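Local coordinates for protein 3-ketosteroid-delta4-5alpha-dehydrogenase (Rhodococcus jostii, PDB 4AT2) that binds FAD and introduces a double bond between C4 and C5 of 3-ketosteroids, probably as a step in bacterial steroid breakdown, at residues I293-H305 against V460-F472. Residues are numbered along the deposited sequence; the frame is centred on the assembly and turned at random.
Sequences ILMAQALGADLAH and VLHVSGEPIPGLF
The imidazole of His462 lies against the backbone at the end of helix 291-297: Gly300 O sits 3.5 Å above one ring face, displaced toward the rim, while Leu299 O comes up to the edge, 3.3 Å from His462 CD2. Within the ring plane ND1 accepts the backbone N-H of Ser464, which restrains the ring's rotation over the type I turn from His462 to Gly465. Gly300 O also accepts Val463 N (2.9 Å). Two residues on from Gly300, Asp302 N donates to Leu461 O (2.8 Å). Ala301 and His462 form a single antiparallel bridge, a non-hydrogen-bonded pair flanked by these two bonds; it joins the chain that leaves the helix through a Schellman motif at Gly300 to the end of strand 459-461. The chain then leads on to strand 471-473, outermost in the parallel sheet, where Leu471 CD2 meets Ala296 CB (4.1 Å). Beside the bridge, Ala301 CB packs on Val460 CG1 (3.6 Å) and on Ile468 CD1, and Leu299 CB meets the same Ile468 methyl. With CG roughly anti to N (chi1 -156°), the Asp302 side chain crosses that of Val463 at about a right angle, OD1 3.7 Å from Val463 CG1; a water donates to both Asp302 OD2 and His462 O. Arg28 of the second subunit packs on His462.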
loop_
_atom_site.group_PDB
_atom_site.type_symbol
_atom_site.label_atom_id
_atom_site.label_comp_id
_atom_site.label_asym_id
_atom_site.label_seq_id
_atom_site.Cartn_x
_atom_site.Cartn_y
_atom_site.Cartn_z
ATOM N N ILE A 293 0.217 17.197 6.626
ATOM C CA ILE A 293 -0.298 15.893 7.034
ATOM C C ILE A 293 0.099 15.644 8.485
ATOM O O ILE A 293 -0.740 15.283 9.311
ATOM C CB ILE A 293 0.195 14.748 6.106
ATOM C CG1 ILE A 293 -0.415 14.914 4.707
ATOM C CG2 ILE A 293 -0.196 13.404 6.711
ATOM C CD1 ILE A 293 0.231 14.094 3.601
ATOM N N LEU A 294 1.372 15.855 8.799
ATOM C CA LEU A 294 1.877 15.618 10.154
ATOM C C LEU A 294 1.245 16.545 11.191
ATOM O O LEU A 294 0.909 16.105 12.296
ATOM C CB LEU A 294 3.409 15.721 10.181
ATOM C CG LEU A 294 4.198 14.749 9.278
ATOM C CD1 LEU A 294 5.688 15.060 9.344
ATOM C CD2 LEU A 294 3.923 13.277 9.611
ATOM N N MET A 295 1.077 17.816 10.822
ATOM C CA MET A 295 0.483 18.820 11.706
ATOM C C MET A 295 -0.921 18.409 12.115
ATOM O O MET A 295 -1.326 18.606 13.268
ATOM C CB MET A 295 0.390 20.165 10.985
ATOM C CG MET A 295 1.717 20.882 10.873
ATOM S SD MET A 295 1.623 22.306 9.763
ATOM C CE MET A 295 0.089 22.993 10.260
ATOM N N ALA A 296 -1.652 17.853 11.154
ATOM C CA ALA A 296 -3.031 17.445 11.390
ATOM C C ALA A 296 -3.071 16.127 12.176
ATOM O O ALA A 296 -3.871 15.990 13.104
ATOM C CB ALA A 296 -3.792 17.339 10.074
ATOM N N GLN A 297 -2.198 15.179 11.833
ATOM C CA GLN A 297 -2.113 13.927 12.589
ATOM C C GLN A 297 -1.856 14.198 14.074
ATOM O O GLN A 297 -2.338 13.461 14.932
ATOM C CB GLN A 297 -0.984 13.040 12.069
ATOM C CG GLN A 297 -1.249 12.323 10.752
ATOM C CD GLN A 297 -0.118 11.366 10.423
ATOM O OE1 GLN A 297 0.810 11.711 9.666
ATOM N NE2 GLN A 297 -0.157 10.165 11.014
ATOM N N ALA A 298 -1.081 15.247 14.372
ATOM C CA ALA A 298 -0.787 15.612 15.763
ATOM C C ALA A 298 -2.059 15.866 16.569
ATOM O O ALA A 298 -2.053 15.686 17.786
ATOM C CB ALA A 298 0.147 16.821 15.831
ATOM N N LEU A 299 -3.137 16.253 15.885
ATOM C CA LEU A 299 -4.447 16.507 16.501
ATOM C C LEU A 299 -5.371 15.288 16.486
ATOM O O LEU A 299 -6.531 15.384 16.909
ATOM C CB LEU A 299 -5.164 17.676 15.806
ATOM C CG LEU A 299 -4.444 19.026 15.798
ATOM C CD1 LEU A 299 -5.390 20.088 15.251
ATOM C CD2 LEU A 299 -3.970 19.419 17.176
ATOM N N GLY A 300 -4.873 14.156 16.004
ATOM C CA GLY A 300 -5.702 12.970 15.839
ATOM C C GLY A 300 -6.352 12.814 14.466
ATOM O O GLY A 300 -7.216 11.966 14.283
ATOM N N ALA A 301 -5.936 13.608 13.484
ATOM C CA ALA A 301 -6.493 13.455 12.139
ATOM C C ALA A 301 -6.171 12.093 11.549
ATOM O O ALA A 301 -5.077 11.560 11.746
ATOM C CB ALA A 301 -5.991 14.551 11.201
ATOM N N ASP A 302 -7.139 11.568 10.811
ATOM C CA ASP A 302 -7.025 10.268 10.173
ATOM C C ASP A 302 -6.389 10.399 8.783
ATOM O O ASP A 302 -6.311 11.504 8.227
ATOM C CB ASP A 302 -8.424 9.654 10.077
ATOM C CG ASP A 302 -8.407 8.133 9.994
ATOM O OD1 ASP A 302 -7.316 7.520 10.068
ATOM O OD2 ASP A 302 -9.517 7.568 9.842
ATOM N N LEU A 303 -5.928 9.264 8.251
ATOM C CA LEU A 303 -5.255 9.180 6.938
ATOM C C LEU A 303 -5.947 8.132 6.105
ATOM O O LEU A 303 -6.610 7.251 6.649
ATOM C CB LEU A 303 -3.804 8.699 7.111
ATOM C CG LEU A 303 -2.838 9.462 8.023
ATOM C CD1 LEU A 303 -1.463 8.805 7.999
ATOM C CD2 LEU A 303 -2.762 10.926 7.594
ATOM N N ALA A 304 -5.759 8.191 4.789
ATOM C CA ALA A 304 -6.212 7.111 3.924
ATOM C C ALA A 304 -5.270 6.932 2.742
ATOM O O ALA A 304 -4.666 7.900 2.257
ATOM C CB ALA A 304 -7.632 7.361 3.442
ATOM N N HIS A 305 -5.129 5.672 2.321
ATOM C CA HIS A 305 -4.433 5.306 1.076
ATOM C C HIS A 305 -3.048 5.867 0.975
ATOM O O HIS A 305 -2.632 6.338 -0.080
ATOM C CB HIS A 305 -5.291 5.648 -0.147
ATOM C CG HIS A 305 -6.687 5.088 -0.063
ATOM N ND1 HIS A 305 -6.934 3.755 -0.079
ATOM C CD2 HIS A 305 -7.915 5.717 0.117
ATOM C CE1 HIS A 305 -8.255 3.550 0.052
ATOM N NE2 HIS A 305 -8.857 4.748 0.177
ATOM N N VAL A 460 -11.404 18.103 7.793
ATOM C CA VAL A 460 -10.429 17.071 8.149
ATOM C C VAL A 460 -11.035 16.183 9.228
ATOM O O VAL A 460 -11.506 16.676 10.260
ATOM C CB VAL A 460 -9.100 17.696 8.637
ATOM C CG1 VAL A 460 -8.158 16.623 9.165
ATOM C CG2 VAL A 460 -8.439 18.463 7.491
ATOM N N LEU A 461 -11.036 14.875 8.993
ATOM C CA LEU A 461 -11.642 13.945 9.944
ATOM C C LEU A 461 -10.656 13.428 10.982
ATOM O O LEU A 461 -9.543 12.988 10.654
ATOM C CB LEU A 461 -12.301 12.768 9.212
ATOM C CG LEU A 461 -13.537 13.117 8.369
ATOM C CD1 LEU A 461 -13.883 11.926 7.487
ATOM C CD2 LEU A 461 -14.728 13.501 9.241
ATOM N N HIS A 462 -11.084 13.485 12.235
ATOM C CA HIS A 462 -10.416 12.822 13.345
ATOM C C HIS A 462 -10.610 11.330 13.223
ATOM O O HIS A 462 -11.541 10.869 12.532
ATOM C CB HIS A 462 -11.052 13.339 14.640
ATOM C CG HIS A 462 -10.290 13.010 15.901
ATOM N ND1 HIS A 462 -10.506 11.880 16.607
ATOM C CD2 HIS A 462 -9.342 13.734 16.606
ATOM C CE1 HIS A 462 -9.718 11.876 17.694
ATOM N NE2 HIS A 462 -9.016 13.014 17.703
ATOM N N VAL A 463 -9.744 10.550 13.873
ATOM C CA VAL A 463 -9.925 9.089 13.946
ATOM C C VAL A 463 -11.260 8.667 14.590
ATOM O O VAL A 463 -11.724 7.534 14.398
ATOM C CB VAL A 463 -8.735 8.341 14.607
ATOM C CG1 VAL A 463 -7.506 8.397 13.705
ATOM C CG2 VAL A 463 -8.421 8.893 15.996
ATOM N N SER A 464 -11.875 9.581 15.332
ATOM C CA SER A 464 -13.215 9.357 15.881
ATOM C C SER A 464 -14.291 9.320 14.798
ATOM O O SER A 464 -15.410 8.858 15.051
ATOM C CB SER A 464 -13.563 10.488 16.849
ATOM O OG SER A 464 -13.748 11.682 16.112
ATOM N N GLY A 465 -13.971 9.831 13.610
ATOM C CA GLY A 465 -14.947 9.948 12.525
ATOM C C GLY A 465 -15.655 11.293 12.501
ATOM O O GLY A 465 -16.496 11.532 11.635
ATOM N N GLU A 466 -15.309 12.166 13.443
ATOM C CA GLU A 466 -15.872 13.517 13.525
ATOM C C GLU A 466 -14.897 14.549 12.964
ATOM O O GLU A 466 -13.679 14.383 13.090
ATOM C CB GLU A 466 -16.232 13.882 14.971
ATOM C CG GLU A 466 -17.273 12.981 15.633
ATOM C CD GLU A 466 -18.599 12.908 14.882
ATOM O OE1 GLU A 466 -19.041 13.930 14.297
ATOM O OE2 GLU A 466 -19.207 11.810 14.872
ATOM N N PRO A 467 -15.423 15.620 12.344
ATOM C CA PRO A 467 -14.528 16.698 11.904
ATOM C C PRO A 467 -13.746 17.329 13.059
ATOM O O PRO A 467 -14.245 17.413 14.196
ATOM C CB PRO A 467 -15.491 17.728 11.294
ATOM C CG PRO A 467 -16.654 16.910 10.830
ATOM C CD PRO A 467 -16.812 15.847 11.897
ATOM N N ILE A 468 -12.522 17.758 12.771
ATOM C CA ILE A 468 -11.761 18.537 13.732
ATOM C C ILE A 468 -12.222 19.980 13.543
ATOM O O ILE A 468 -12.046 20.546 12.462
ATOM C CB ILE A 468 -10.236 18.416 13.480
ATOM C CG1 ILE A 468 -9.762 16.984 13.787
ATOM C CG2 ILE A 468 -9.468 19.444 14.315
ATOM C CD1 ILE A 468 -8.336 16.681 13.338
ATOM N N PRO A 469 -12.828 20.585 14.583
ATOM C CA PRO A 469 -13.341 21.944 14.405
ATOM C C PRO A 469 -12.276 22.933 13.932
ATOM O O PRO A 469 -11.145 22.912 14.423
ATOM C CB PRO A 469 -13.864 22.304 15.810
ATOM C CG PRO A 469 -14.169 20.981 16.437
ATOM C CD PRO A 469 -13.066 20.083 15.946
ATOM N N GLY A 470 -12.641 23.771 12.960
ATOM C CA GLY A 470 -11.753 24.802 12.446
ATOM C C GLY A 470 -10.752 24.346 11.399
ATOM O O GLY A 470 -9.988 25.173 10.895
ATOM N N LEU A 471 -10.735 23.045 11.084
ATOM C CA LEU A 471 -9.699 22.477 10.209
ATOM C C LEU A 471 -10.244 21.862 8.930
ATOM O O LEU A 471 -11.085 20.961 8.959
ATOM C CB LEU A 471 -8.852 21.444 10.961
ATOM C CG LEU A 471 -7.544 21.044 10.256
ATOM C CD1 LEU A 471 -6.616 22.241 10.069
ATOM C CD2 LEU A 471 -6.870 19.926 11.046
ATOM N N PHE A 472 -9.724 22.355 7.812
ATOM C CA PHE A 472 -10.171 21.946 6.487
ATOM C C PHE A 472 -8.949 21.663 5.643
ATOM O O PHE A 472 -7.839 22.099 5.980
ATOM C CB PHE A 472 -11.023 23.060 5.875
ATOM C CG PHE A 472 -12.142 23.491 6.779
ATOM C CD1 PHE A 472 -13.355 22.807 6.763
ATOM C CD2 PHE A 472 -11.942 24.509 7.717
ATOM C CE1 PHE A 472 -14.373 23.165 7.633
ATOM C CE2 PHE A 472 -12.959 24.870 8.593
ATOM C CZ PHE A 472 -14.175 24.200 8.543
HETATM O O HOH W 1 -11.864 9.063 10.371
#